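L-fuculose phosphate aldolase (Streptococcus pneumoniae, PDB 4C24) belongs to the class II aldolase and adducin family, binds a zinc ion and assembles from four copies of its chain. Local coordinates at residues Met43-Ser48 with Val61-Asn66; Glu79-Leu84 with Gly137-Ala142; Pro113-His118 with Pro195-Asp200; Tyr119-Ala124 with Glu201-Met206. One frame throughout, in Å; residues are numbered along the deposited sequence.

Contact 1. Residues Met43-Ser48 with Val61-Asn66. With SO4 (sulfate ion), chain E.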
loop_
_atom_site.group_PDB
_atom_site.type_symbol
_atom_site.label_atom_id
_atom_site.label_comp_id
_atom_site.label_asym_id
_atom_site.label_seq_id
_atom_site.Cartn_x
_atom_site.Cartn_y
_atom_site.Cartn_z
ATOM N N MET A 43 2.875 -34.538 10.415
ATOM C CA MET A 43 2.647 -33.167 10.001
ATOM C C MET A 43 1.787 -32.414 11.021
ATOM O O MET A 43 0.745 -32.907 11.419
ATOM C CB MET A 43 1.983 -33.146 8.601
ATOM C CG MET A 43 1.698 -31.741 8.116
ATOM S SD MET A 43 0.938 -31.693 6.472
ATOM C CE MET A 43 -0.721 -32.232 6.823
ATOM N N ALA A 44 2.216 -31.209 11.402
ATOM C CA ALA A 44 1.368 -30.318 12.159
ATOM C C ALA A 44 0.890 -29.221 11.218
ATOM O O ALA A 44 1.696 -28.628 10.507
ATOM C CB ALA A 44 2.140 -29.725 13.329
ATOM N N ILE A 45 -0.401 -28.951 11.231
ATOM C CA ILE A 45 -0.973 -28.008 10.270
ATOM C C ILE A 45 -2.007 -27.107 10.934
ATOM O O ILE A 45 -2.637 -27.485 11.917
ATOM C CB ILE A 45 -1.544 -28.786 9.058
ATOM C CG1 ILE A 45 -1.898 -27.804 7.944
ATOM C CG2 ILE A 45 -2.732 -29.654 9.456
ATOM C CD1 ILE A 45 -2.062 -28.449 6.572
ATOM N N THR A 46 -2.170 -25.901 10.423
ATOM C CA THR A 46 -3.221 -25.006 10.909
ATOM C C THR A 46 -4.615 -25.540 10.638
ATOM O O THR A 46 -4.805 -26.334 9.712
ATOM C CB THR A 46 -3.023 -23.596 10.331
ATOM O OG1 THR A 46 -2.915 -23.700 8.892
ATOM C CG2 THR A 46 -1.738 -22.998 10.877
ATOM N N PRO A 47 -5.611 -25.132 11.441
ATOM C CA PRO A 47 -6.966 -25.646 11.295
ATOM C C PRO A 47 -7.737 -24.893 10.222
ATOM O O PRO A 47 -7.336 -23.779 9.852
ATOM C CB PRO A 47 -7.575 -25.344 12.668
ATOM C CG PRO A 47 -6.922 -24.049 13.018
ATOM C CD PRO A 47 -5.493 -24.249 12.624
ATOM N N SER A 48 -8.854 -25.463 9.780
ATOM C CA SER A 48 -9.677 -24.821 8.742
ATOM C C SER A 48 -10.505 -23.689 9.325
ATOM O O SER A 48 -11.036 -23.817 10.432
ATOM C CB SER A 48 -10.621 -25.829 8.094
ATOM O OG SER A 48 -11.403 -25.189 7.100
ATOM N N VAL A 61 -3.661 -29.114 14.168
ATOM C CA VAL A 61 -3.993 -30.490 13.905
ATOM C C VAL A 61 -2.727 -31.232 13.540
ATOM O O VAL A 61 -1.887 -30.725 12.778
ATOM C CB VAL A 61 -5.038 -30.636 12.765
ATOM C CG1 VAL A 61 -5.304 -32.100 12.490
ATOM C CG2 VAL A 61 -6.346 -29.927 13.106
ATOM N N VAL A 62 -2.572 -32.428 14.102
ATOM C CA VAL A 62 -1.375 -33.220 13.837
ATOM C C VAL A 62 -1.831 -34.487 13.142
ATOM O O VAL A 62 -2.794 -35.130 13.548
ATOM C CB VAL A 62 -0.607 -33.560 15.136
ATOM C CG1 VAL A 62 0.661 -34.348 14.826
ATOM C CG2 VAL A 62 -0.265 -32.261 15.844
ATOM N N MET A 63 -1.150 -34.821 12.051
ATOM C CA MET A 63 -1.521 -35.920 11.203
ATOM C C MET A 63 -0.340 -36.824 10.942
ATOM O O MET A 63 0.779 -36.352 10.882
ATOM C CB MET A 63 -1.860 -35.310 9.859
ATOM C CG MET A 63 -3.153 -35.748 9.259
ATOM S SD MET A 63 -3.211 -34.688 7.808
ATOM C CE MET A 63 -4.227 -33.365 8.453
ATOM N N ASP A 64 -0.589 -38.108 10.725
ATOM C CA ASP A 64 0.464 -39.008 10.273
ATOM C C ASP A 64 0.637 -38.918 8.734
ATOM O O ASP A 64 -0.079 -38.182 8.071
ATOM C CB ASP A 64 0.240 -40.439 10.790
ATOM C CG ASP A 64 -0.823 -41.215 10.024
ATOM O OD1 ASP A 64 -1.355 -40.729 8.985
ATOM O OD2 ASP A 64 -1.133 -42.356 10.445
ATOM N N ILE A 65 1.601 -39.662 8.214
ATOM C CA ILE A 65 2.011 -39.495 6.804
ATOM C C ILE A 65 0.898 -39.889 5.845
ATOM O O ILE A 65 0.930 -39.470 4.681
ATOM C CB ILE A 65 3.312 -40.257 6.471
ATOM C CG1 ILE A 65 3.911 -39.763 5.147
ATOM C CG2 ILE A 65 3.069 -41.765 6.400
ATOM C CD1 ILE A 65 4.376 -38.341 5.196
ATOM N N ASN A 66 -0.079 -40.659 6.319
ATOM C CA ASN A 66 -1.239 -41.029 5.490
ATOM C C ASN A 66 -2.487 -40.176 5.734
ATOM O O ASN A 66 -3.584 -40.461 5.237
ATOM C CB ASN A 66 -1.503 -42.521 5.634
ATOM C CG ASN A 66 -0.382 -43.336 5.047
ATOM O OD1 ASN A 66 -0.127 -43.257 3.846
ATOM N ND2 ASN A 66 0.327 -44.079 5.879
HETATM S S SO4 E . -8.235 -23.260 5.290
HETATM O O1 SO4 E . -9.106 -24.453 5.356
HETATM O O2 SO4 E . -8.191 -22.849 3.883
HETATM O O3 SO4 E . -8.900 -22.268 6.158
HETATM O O4 SO4 E . -6.859 -23.568 5.738
#
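Met43 and Met63 face each other as a hydrogen-bonded pair of antiparallel strands, Met43 N giving to Met63 O and Met63 N to Met43 O. Further along, Ile45 N reaches Val61 O at 2.8 Å, and the return bond from Val61 N to Ile45 O (3.0 Å) is nearly straight at 170°. Ala44 and Val62, the non-hydrogen-bonded pair between them, turn their side chains to the other face of the sheet. Between the two backbones, Met43 O also lies 3.2 Å from Val62 CA, a CA-H...O contact. Packing is tightest on the face of Met43, Ile45, Val61 and Met63, which meets helix 80-89; there Ile45 CG2 lies 4.2 Å from Val61 CB. A touch between the ends of Met43 and Met63 is doubtful, since Met63 has two conformers. The looser parts are the turns and loop beyond the paired residues. Asp64 OD1 accepts from Asn66 N in an Asx turn that leads to the exposed Asn66, while partly exposed Ser48 OG donates to sulfate O1 at 3.0 Å; Ser77 and Asn32 also bind this ion, probably from the crystallisation liquor. With strands 32-37 and 69-71 flanking them, the two strands form the middle of an antiparallel beta meander at one end of the central sheet.

Contact 2. Residues Glu79-Leu84 with Gly137-Ala142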
loop_
_atom_site.group_PDB
_atom_site.type_symbol
_atom_site.label_atom_id
_atom_site.label_comp_id
_atom_site.label_asym_id
_atom_site.label_seq_id
_atom_site.Cartn_x
_atom_site.Cartn_y
_atom_site.Cartn_z
ATOM N N GLU A 79 -6.593 -27.573 2.850
ATOM C CA GLU A 79 -5.462 -27.867 1.945
ATOM C C GLU A 79 -4.449 -28.870 2.509
ATOM O O GLU A 79 -3.310 -28.962 2.047
ATOM C CB GLU A 79 -4.753 -26.573 1.521
ATOM C CG GLU A 79 -5.667 -25.581 0.824
ATOM C CD GLU A 79 -6.148 -26.015 -0.562
ATOM O OE1 GLU A 79 -5.943 -27.173 -1.007
ATOM O OE2 GLU A 79 -6.781 -25.150 -1.179
ATOM N N TRP A 80 -4.855 -29.596 3.567
ATOM C CA TRP A 80 -3.930 -30.474 4.232
ATOM C C TRP A 80 -3.247 -31.468 3.330
ATOM O O TRP A 80 -2.079 -31.753 3.526
ATOM C CB TRP A 80 -4.615 -31.188 5.415
ATOM C CG TRP A 80 -5.678 -32.164 4.970
ATOM C CD1 TRP A 80 -7.018 -31.919 4.817
ATOM C CD2 TRP A 80 -5.481 -33.539 4.591
ATOM N NE1 TRP A 80 -7.662 -33.046 4.339
ATOM C CE2 TRP A 80 -6.752 -34.052 4.187
ATOM C CE3 TRP A 80 -4.354 -34.367 4.507
ATOM C CZ2 TRP A 80 -6.921 -35.374 3.738
ATOM C CZ3 TRP A 80 -4.519 -35.677 4.069
ATOM C CH2 TRP A 80 -5.800 -36.170 3.693
ATOM N N TYR A 81 -3.950 -31.935 2.282
ATOM C CA TYR A 81 -3.339 -32.912 1.407
ATOM C C TYR A 81 -2.365 -32.278 0.418
ATOM O O TYR A 81 -1.333 -32.879 0.088
ATOM C CB TYR A 81 -4.399 -33.777 0.747
ATOM C CG TYR A 81 -3.836 -34.873 -0.117
ATOM C CD1 TYR A 81 -2.947 -35.832 0.376
ATOM C CD2 TYR A 81 -4.211 -34.951 -1.449
ATOM C CE1 TYR A 81 -2.445 -36.846 -0.422
ATOM C CE2 TYR A 81 -3.703 -35.940 -2.261
ATOM C CZ TYR A 81 -2.827 -36.882 -1.770
ATOM O OH TYR A 81 -2.320 -37.867 -2.558
ATOM N N MET A 82 -2.613 -31.018 0.067
ATOM C CA MET A 82 -1.630 -30.294 -0.731
ATOM C C MET A 82 -0.302 -30.157 0.015
ATOM O O MET A 82 0.765 -30.276 -0.551
ATOM C CB MET A 82 -2.179 -28.945 -1.170
ATOM C CG MET A 82 -1.155 -28.085 -1.862
ATOM S SD MET A 82 -1.870 -26.679 -2.730
ATOM C CE MET A 82 -2.521 -25.780 -1.316
ATOM N N HIS A 83 -0.364 -29.960 1.345
ATOM C CA HIS A 83 0.870 -29.944 2.107
ATOM C C HIS A 83 1.462 -31.330 2.266
ATOM O O HIS A 83 2.653 -31.551 1.993
ATOM C CB HIS A 83 0.599 -29.413 3.553
ATOM C CG HIS A 83 0.247 -27.960 3.621
ATOM N ND1 HIS A 83 1.028 -27.027 4.278
ATOM C CD2 HIS A 83 -0.786 -27.267 3.070
ATOM C CE1 HIS A 83 0.466 -25.835 4.176
ATOM N NE2 HIS A 83 -0.618 -25.944 3.414
ATOM N N LEU A 84 0.624 -32.280 2.691
ATOM C CA LEU A 84 1.091 -33.622 2.983
ATOM C C LEU A 84 1.784 -34.309 1.796
ATOM O O LEU A 84 2.822 -34.946 1.964
ATOM C CB LEU A 84 -0.056 -34.466 3.507
ATOM C CG LEU A 84 0.323 -35.823 4.095
ATOM C CD1 LEU A 84 1.275 -35.692 5.297
ATOM C CD2 LEU A 84 -0.926 -36.626 4.437
ATOM N N GLY A 137 -8.721 -27.496 -2.150
ATOM C CA GLY A 137 -8.947 -28.557 -1.182
ATOM C C GLY A 137 -9.095 -29.951 -1.766
ATOM O O GLY A 137 -9.479 -30.885 -1.075
ATOM N N THR A 138 -8.781 -30.115 -3.049
ATOM C CA THR A 138 -8.935 -31.418 -3.687
ATOM C C THR A 138 -7.611 -32.158 -3.882
ATOM O O THR A 138 -6.546 -31.558 -3.829
ATOM C CB THR A 138 -9.615 -31.302 -5.061
ATOM O OG1 THR A 138 -8.778 -30.534 -5.930
ATOM C CG2 THR A 138 -10.997 -30.682 -4.926
ATOM N N LYS A 139 -7.697 -33.478 -4.104
ATOM C CA LYS A 139 -6.524 -34.284 -4.458
ATOM C C LYS A 139 -5.876 -33.810 -5.745
ATOM O O LYS A 139 -4.666 -33.876 -5.881
ATOM C CB LYS A 139 -6.865 -35.762 -4.609
ATOM C CG LYS A 139 -7.339 -36.421 -3.324
ATOM C CD LYS A 139 -7.558 -37.919 -3.515
ATOM C CE LYS A 139 -8.503 -38.299 -4.668
ATOM N NZ LYS A 139 -9.915 -37.886 -4.498
ATOM N N GLU A 140 -6.711 -33.398 -6.699
ATOM C CA GLU A 140 -6.213 -32.914 -7.982
ATOM C C GLU A 140 -5.313 -31.701 -7.759
ATOM O O GLU A 140 -4.219 -31.650 -8.298
ATOM C CB GLU A 140 -7.364 -32.528 -8.885
ATOM N N LEU A 141 -5.741 -30.755 -6.916
ATOM C CA LEU A 141 -4.912 -29.581 -6.631
ATOM C C LEU A 141 -3.604 -30.001 -5.970
ATOM O O LEU A 141 -2.532 -29.532 -6.355
ATOM C CB LEU A 141 -5.651 -28.544 -5.788
ATOM C CG LEU A 141 -4.822 -27.298 -5.484
ATOM C CD1 LEU A 141 -4.385 -26.587 -6.759
ATOM C CD2 LEU A 141 -5.599 -26.361 -4.576
ATOM N N ALA A 142 -3.699 -30.932 -5.002
ATOM C CA ALA A 142 -2.500 -31.413 -4.332
ATOM C C ALA A 142 -1.493 -32.008 -5.313
ATOM O O ALA A 142 -0.314 -31.697 -5.270
ATOM C CB ALA A 142 -2.851 -32.429 -3.250
HETATM O O HOH W 1 -5.594 -29.849 -1.544
HETATM O O HOH W 2 1.190 -30.135 -3.304
#
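Glu79 and Gly137 meet where two helices begin. Glu79, at the N-cap position of helix 80-89, has CG anti to its own carbonyl carbon (chi1 -58°) and folds again at chi2, which brings the carboxylate back to the chain before helix 139-149. There OE1 accepts a weak bond from Gly137 N (3.0 Å, 134° at the hydrogen) and a second hydrogen bond from a water, 2.8 Å from Glu79 OE1, that also donates to Thr138 O. Leu141 crosses this side chain at about a right angle and rests CD2 against the carboxylate, 3.7 Å from Glu79 OE1. Its partner on helix 80-89 is Met82, whose chi1 and chi2 are both extended, which carries SD to 4.1 Å from Leu141 CG. Ala142 fits between two neighbours on helix 80-89: its CB lies 3.5 Å from Met82 CA and 3.4 Å from Tyr81 CD2. Tyr81 gets there by an anti first torsion (chi1 -177°), and Lys139 CA reaches the edge of its ring in plane. The aliphatic part of Lys139 passes obliquely by, CG 3.8 Å from Tyr81 CE2, before two bends carry the amine off. A further water joins Met82 O to Ala142 O. The side chain of Glu79 is about 4 Å from the zinc ion whose site includes His98, His100 and His160. The chemistry implies a carboxylate near the metal that is probably steadied in part by a weak bond from Gly137 N and a bridging water, while the helices meet through close apolar packing of Ala142 with Tyr81 and Met82.

Contact 3. Residues Pro113-His118 with Pro195-Asp200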
loop_
_atom_site.group_PDB
_atom_site.type_symbol
_atom_site.label_atom_id
_atom_site.label_comp_id
_atom_site.label_asym_id
_atom_site.label_seq_id
_atom_site.Cartn_x
_atom_site.Cartn_y
_atom_site.Cartn_z
ATOM N N PRO A 113 3.712 -17.860 -15.626
ATOM C CA PRO A 113 4.823 -18.144 -14.735
ATOM C C PRO A 113 5.624 -16.898 -14.366
ATOM O O PRO A 113 5.501 -15.838 -14.982
ATOM C CB PRO A 113 5.673 -19.119 -15.536
ATOM C CG PRO A 113 5.426 -18.713 -16.989
ATOM C CD PRO A 113 4.008 -18.242 -17.034
ATOM N N LEU A 114 6.437 -17.023 -13.323
ATOM C CA LEU A 114 7.294 -15.925 -12.914
ATOM C C LEU A 114 8.750 -16.196 -13.263
ATOM O O LEU A 114 9.358 -17.111 -12.706
ATOM C CB LEU A 114 7.172 -15.749 -11.388
ATOM C CG LEU A 114 8.087 -14.736 -10.700
ATOM C CD1 LEU A 114 7.926 -13.327 -11.236
ATOM C CD2 LEU A 114 7.785 -14.749 -9.209
ATOM N N PRO A 115 9.323 -15.390 -14.181
ATOM C CA PRO A 115 10.712 -15.578 -14.550
ATOM C C PRO A 115 11.672 -14.736 -13.729
ATOM O O PRO A 115 11.224 -13.975 -12.866
ATOM C CB PRO A 115 10.739 -15.103 -16.014
ATOM C CG PRO A 115 9.734 -14.006 -16.022
ATOM C CD PRO A 115 8.701 -14.296 -14.943
ATOM N N ALA A 116 12.968 -14.866 -14.015
ATOM C CA ALA A 116 14.035 -14.183 -13.287
ATOM C C ALA A 116 14.260 -12.735 -13.720
ATOM O O ALA A 116 15.386 -12.360 -14.091
ATOM C CB ALA A 116 15.322 -14.968 -13.410
ATOM N N SER A 117 13.221 -11.908 -13.631
ATOM C CA SER A 117 13.403 -10.473 -13.837
ATOM C C SER A 117 14.139 -9.835 -12.666
ATOM O O SER A 117 14.753 -8.807 -12.825
ATOM C CB SER A 117 12.078 -9.747 -14.120
ATOM O OG SER A 117 11.030 -10.189 -13.264
ATOM N N HIS A 118 14.030 -10.454 -11.483
ATOM C CA HIS A 118 14.839 -10.063 -10.342
ATOM C C HIS A 118 15.600 -11.265 -9.847
ATOM O O HIS A 118 15.032 -12.369 -9.766
ATOM C CB HIS A 118 13.957 -9.525 -9.227
ATOM C CG HIS A 118 14.730 -8.784 -8.189
ATOM N ND1 HIS A 118 15.460 -9.428 -7.213
ATOM C CD2 HIS A 118 14.935 -7.456 -8.010
ATOM C CE1 HIS A 118 16.065 -8.519 -6.460
ATOM N NE2 HIS A 118 15.770 -7.317 -6.926
ATOM N N PRO A 195 10.174 -6.560 -19.258
ATOM C CA PRO A 195 11.110 -6.886 -18.189
ATOM C C PRO A 195 12.312 -7.643 -18.752
ATOM O O PRO A 195 12.151 -8.523 -19.589
ATOM C CB PRO A 195 10.279 -7.814 -17.283
ATOM C CG PRO A 195 8.859 -7.493 -17.586
ATOM C CD PRO A 195 8.872 -7.221 -19.072
ATOM N N VAL A 196 13.506 -7.294 -18.305
ATOM C CA VAL A 196 14.705 -8.015 -18.678
ATOM C C VAL A 196 14.867 -9.231 -17.782
ATOM O O VAL A 196 14.911 -9.094 -16.537
ATOM C CB VAL A 196 15.920 -7.104 -18.578
ATOM C CG1 VAL A 196 17.174 -7.862 -18.970
ATOM C CG2 VAL A 196 15.695 -5.887 -19.474
ATOM N N VAL A 197 14.946 -10.412 -18.382
ATOM C CA VAL A 197 15.042 -11.657 -17.631
ATOM C C VAL A 197 16.458 -12.182 -17.664
ATOM O O VAL A 197 17.060 -12.353 -18.744
ATOM C CB VAL A 197 14.070 -12.729 -18.151
ATOM C CG1 VAL A 197 14.261 -14.051 -17.406
ATOM C CG2 VAL A 197 12.629 -12.231 -18.072
ATOM N N LEU A 198 16.990 -12.468 -16.469
ATOM C CA LEU A 198 18.342 -12.967 -16.351
ATOM C C LEU A 198 18.440 -14.349 -16.978
ATOM O O LEU A 198 17.509 -15.138 -16.873
ATOM C CB LEU A 198 18.774 -12.995 -14.878
ATOM C CG LEU A 198 18.787 -11.585 -14.304
ATOM C CD1 LEU A 198 19.067 -11.698 -12.797
ATOM C CD2 LEU A 198 19.759 -10.632 -14.997
ATOM N N PRO A 199 19.564 -14.646 -17.650
ATOM C CA PRO A 199 19.646 -15.953 -18.324
ATOM C C PRO A 199 19.813 -17.113 -17.348
ATOM O O PRO A 199 20.250 -16.909 -16.199
ATOM C CB PRO A 199 20.877 -15.818 -19.224
ATOM C CG PRO A 199 21.667 -14.679 -18.684
ATOM C CD PRO A 199 20.732 -13.789 -17.909
ATOM N N ASP A 200 19.460 -18.315 -17.791
ATOM C CA ASP A 200 19.536 -19.499 -16.949
ATOM C C ASP A 200 20.926 -19.703 -16.337
ATOM O O ASP A 200 21.027 -20.113 -15.173
ATOM C CB ASP A 200 19.121 -20.753 -17.731
ATOM C CG ASP A 200 17.621 -20.842 -17.962
ATOM O OD1 ASP A 200 16.874 -19.919 -17.559
ATOM O OD2 ASP A 200 17.182 -21.858 -18.573
#
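Ala116 O receives Leu198 N at 2.9 Å, an almost straight bond (171° at the hydrogen) whose donor stands 41° above the carbonyl plane. Neither segment is a helix or strand, and their CA atoms come nearest at Ser117 and Val197. A CA-H...O contact joins Ser117 CA to Val196 O at 3.4 Å. Ala116 is the centre of an inverse gamma turn, with a weak bond of 3.0 Å from Ser117 N to Pro115 O; this bend turns the carbonyl of Ala116 toward the loop that links helix 169-192 to helix 200-210, whose N-cap position is Pro199. Among the side chains, both methyls of Val197 lie against Pro115: CG1, anti to the backbone N (chi1 176°), lies 3.9 Å from Pro115 CB, and CG2 sits 4.0 Å from Pro115 CG, the two side chains crossing at about a right angle. Leu198 packs against the turn itself, its CG 3.5 Å from Ala116 O. Nearer the start of 195-200, Ser117 CB meets Pro195 CB at 4.1 Å. Tyr186 of helix 169-192 packs against both Pro115 and Ser117. Across the subunit boundary, His118 NE2 is hydrogen-bonded to His160 O of the second subunit, and Leu198 packs on Tyr133 of that subunit.

Contact 4. Residues Tyr119-Ala124 with Glu201-Met206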
loop_
_atom_site.group_PDB
_atom_site.type_symbol
_atom_site.label_atom_id
_atom_site.label_comp_id
_atom_site.label_asym_id
_atom_site.label_seq_id
_atom_site.Cartn_x
_atom_site.Cartn_y
_atom_site.Cartn_z
ATOM N N TYR A 119 16.875 -11.074 -9.509
ATOM C CA TYR A 119 17.725 -12.203 -9.115
ATOM C C TYR A 119 17.278 -12.943 -7.844
ATOM O O TYR A 119 17.615 -14.106 -7.662
ATOM C CB TYR A 119 19.189 -11.799 -9.004
ATOM C CG TYR A 119 19.565 -11.131 -7.717
ATOM C CD1 TYR A 119 19.966 -11.902 -6.640
ATOM C CD2 TYR A 119 19.515 -9.744 -7.573
ATOM C CE1 TYR A 119 20.312 -11.319 -5.440
ATOM C CE2 TYR A 119 19.861 -9.155 -6.354
ATOM C CZ TYR A 119 20.267 -9.961 -5.307
ATOM O OH TYR A 119 20.599 -9.379 -4.104
ATOM N N MET A 120 16.509 -12.260 -6.995
ATOM C CA MET A 120 16.103 -12.864 -5.719
ATOM C C MET A 120 15.168 -14.051 -5.855
ATOM O O MET A 120 14.922 -14.799 -4.904
ATOM C CB MET A 120 15.501 -11.815 -4.795
ATOM C CG MET A 120 16.547 -10.934 -4.155
ATOM S SD MET A 120 17.703 -11.818 -3.090
ATOM C CE MET A 120 16.597 -12.730 -2.044
ATOM N N ILE A 121 14.622 -14.263 -7.048
ATOM C CA ILE A 121 13.763 -15.407 -7.260
ATOM C C ILE A 121 14.537 -16.704 -7.017
ATOM O O ILE A 121 13.936 -17.736 -6.830
ATOM C CB ILE A 121 13.071 -15.376 -8.651
ATOM C CG1 ILE A 121 11.832 -16.283 -8.639
ATOM C CG2 ILE A 121 14.046 -15.677 -9.803
ATOM C CD1 ILE A 121 10.880 -15.991 -7.493
ATOM N N ALA A 122 15.866 -16.655 -7.070
ATOM C CA ALA A 122 16.693 -17.839 -6.794
ATOM C C ALA A 122 16.454 -18.497 -5.427
ATOM O O ALA A 122 16.823 -19.647 -5.227
ATOM C CB ALA A 122 18.160 -17.528 -6.976
ATOM N N VAL A 123 15.792 -17.795 -4.514
ATOM C CA VAL A 123 15.346 -18.490 -3.296
ATOM C C VAL A 123 14.360 -19.627 -3.597
ATOM O O VAL A 123 14.249 -20.577 -2.838
ATOM C CB VAL A 123 14.754 -17.540 -2.237
ATOM C CG1 VAL A 123 15.790 -16.511 -1.813
ATOM C CG2 VAL A 123 13.447 -16.904 -2.714
ATOM N N ALA A 124 13.638 -19.532 -4.720
ATOM C CA ALA A 124 12.724 -20.572 -5.116
ATOM C C ALA A 124 13.227 -21.410 -6.296
ATOM O O ALA A 124 12.942 -22.592 -6.360
ATOM C CB ALA A 124 11.374 -19.965 -5.424
ATOM N N GLU A 201 21.987 -19.441 -17.105
ATOM C CA GLU A 201 23.365 -19.600 -16.603
ATOM C C GLU A 201 23.590 -18.714 -15.378
ATOM O O GLU A 201 24.203 -19.138 -14.394
ATOM C CB GLU A 201 24.391 -19.255 -17.682
ATOM C CG GLU A 201 25.829 -19.443 -17.214
ATOM C CD GLU A 201 26.844 -19.548 -18.342
ATOM O OE1 GLU A 201 26.453 -19.498 -19.530
ATOM O OE2 GLU A 201 28.047 -19.690 -18.032
ATOM N N GLU A 202 23.099 -17.482 -15.451
ATOM C CA GLU A 202 23.241 -16.548 -14.335
ATOM C C GLU A 202 22.418 -17.056 -13.166
ATOM O O GLU A 202 22.875 -16.981 -12.015
ATOM C CB GLU A 202 22.821 -15.136 -14.742
ATOM C CG GLU A 202 22.931 -14.093 -13.630
ATOM C CD GLU A 202 24.356 -13.753 -13.223
ATOM O OE1 GLU A 202 25.321 -14.282 -13.826
ATOM O OE2 GLU A 202 24.502 -12.928 -12.291
ATOM N N MET A 203 21.228 -17.588 -13.442
ATOM C CA MET A 203 20.403 -18.143 -12.356
ATOM C C MET A 203 21.003 -19.408 -11.736
ATOM O O MET A 203 20.852 -19.638 -10.533
ATOM C CB MET A 203 18.946 -18.319 -12.778
ATOM C CG MET A 203 18.273 -16.990 -13.111
ATOM S SD MET A 203 18.525 -15.678 -11.874
ATOM C CE MET A 203 17.623 -16.364 -10.494
ATOM N N GLU A 204 21.692 -20.216 -12.544
ATOM C CA GLU A 204 22.411 -21.394 -12.039
ATOM C C GLU A 204 23.502 -20.933 -11.071
ATOM O O GLU A 204 23.693 -21.523 -9.992
ATOM C CB GLU A 204 23.036 -22.165 -13.201
ATOM N N LEU A 205 24.190 -19.852 -11.443
ATOM C CA LEU A 205 25.198 -19.234 -10.580
ATOM C C LEU A 205 24.550 -18.715 -9.303
ATOM O O LEU A 205 25.084 -18.903 -8.214
ATOM C CB LEU A 205 25.935 -18.121 -11.342
ATOM C CG LEU A 205 26.956 -17.203 -10.674
ATOM C CD1 LEU A 205 27.969 -17.946 -9.812
ATOM C CD2 LEU A 205 27.665 -16.408 -11.756
ATOM N N MET A 206 23.386 -18.093 -9.442
ATOM C CA MET A 206 22.667 -17.555 -8.308
ATOM C C MET A 206 22.320 -18.648 -7.298
ATOM O O MET A 206 22.464 -18.443 -6.081
ATOM C CB MET A 206 21.399 -16.850 -8.793
ATOM C CG MET A 206 21.060 -15.584 -8.001
ATOM S SD MET A 206 22.342 -14.318 -8.124
ATOM C CE MET A 206 22.249 -13.953 -9.884
#
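Tyr119 and Ala122 meet Met203 and Met206 in an apolar contact between a 3-10 segment and the last helix of the modelled chain, beside the boundary with a second subunit. No hydrogen bond spans it; two methionines do the joining. Met203 curls twice (chi2 -48°, chi3 -67°), which turns its methyl toward the 3-10 segment: CE lies 3.7 Å from Ala122 CB and 3.6 Å from Tyr119 O, while a touch on Ile121 is doubtful because that residue has two conformers. Ala122 CB touches both methionines, Met206 CG at 3.6 Å. Met206 then bends so that SD comes to 3.7 Å from Tyr119 CD1, a Met-aromatic contact in which the sulfur is 4.8 Å from the centroid of the Tyr119 ring and 58° off its normal. Its CE turns back to Tyr119 CB, at 3.8 Å. Tyr119 itself approaches a bound zinc ion, about 4 Å from its side chain, and its ring meets those of His160 and Tyr136 of the second subunit. Phe210, further along helix 200-210, extends the cover over Tyr119 and Ala122, while on another side Ala124 packs against Val179 of helix 169-192.

Overall arrangement
Contacts 1 and 2 touch, since strands 42-45 and 61-64 lay one face on helix 80-89, where Ile45 CD1 comes to 3.6 Å from Trp80 CA. Contacts 3 and 4 touch as well, Ala116 CB lying 3.6 Å from Met203 CG; contact 3 involves the loop before helix 200-210 and contact 4 the helix itself. The two pairs are far apart: the centres of contacts 1 and 3 are about 36 Å apart, on opposite sides of the chain's centre. Contacts 1 and 4 are buried, contacts 2 and 3 only partly. Their chemistry follows: backbone bonds in the sheet, a water-bridged carboxylate near zinc, a single backbone bond between loops, and methionine packing. Contacts 3 and 4 alone reach the second subunit.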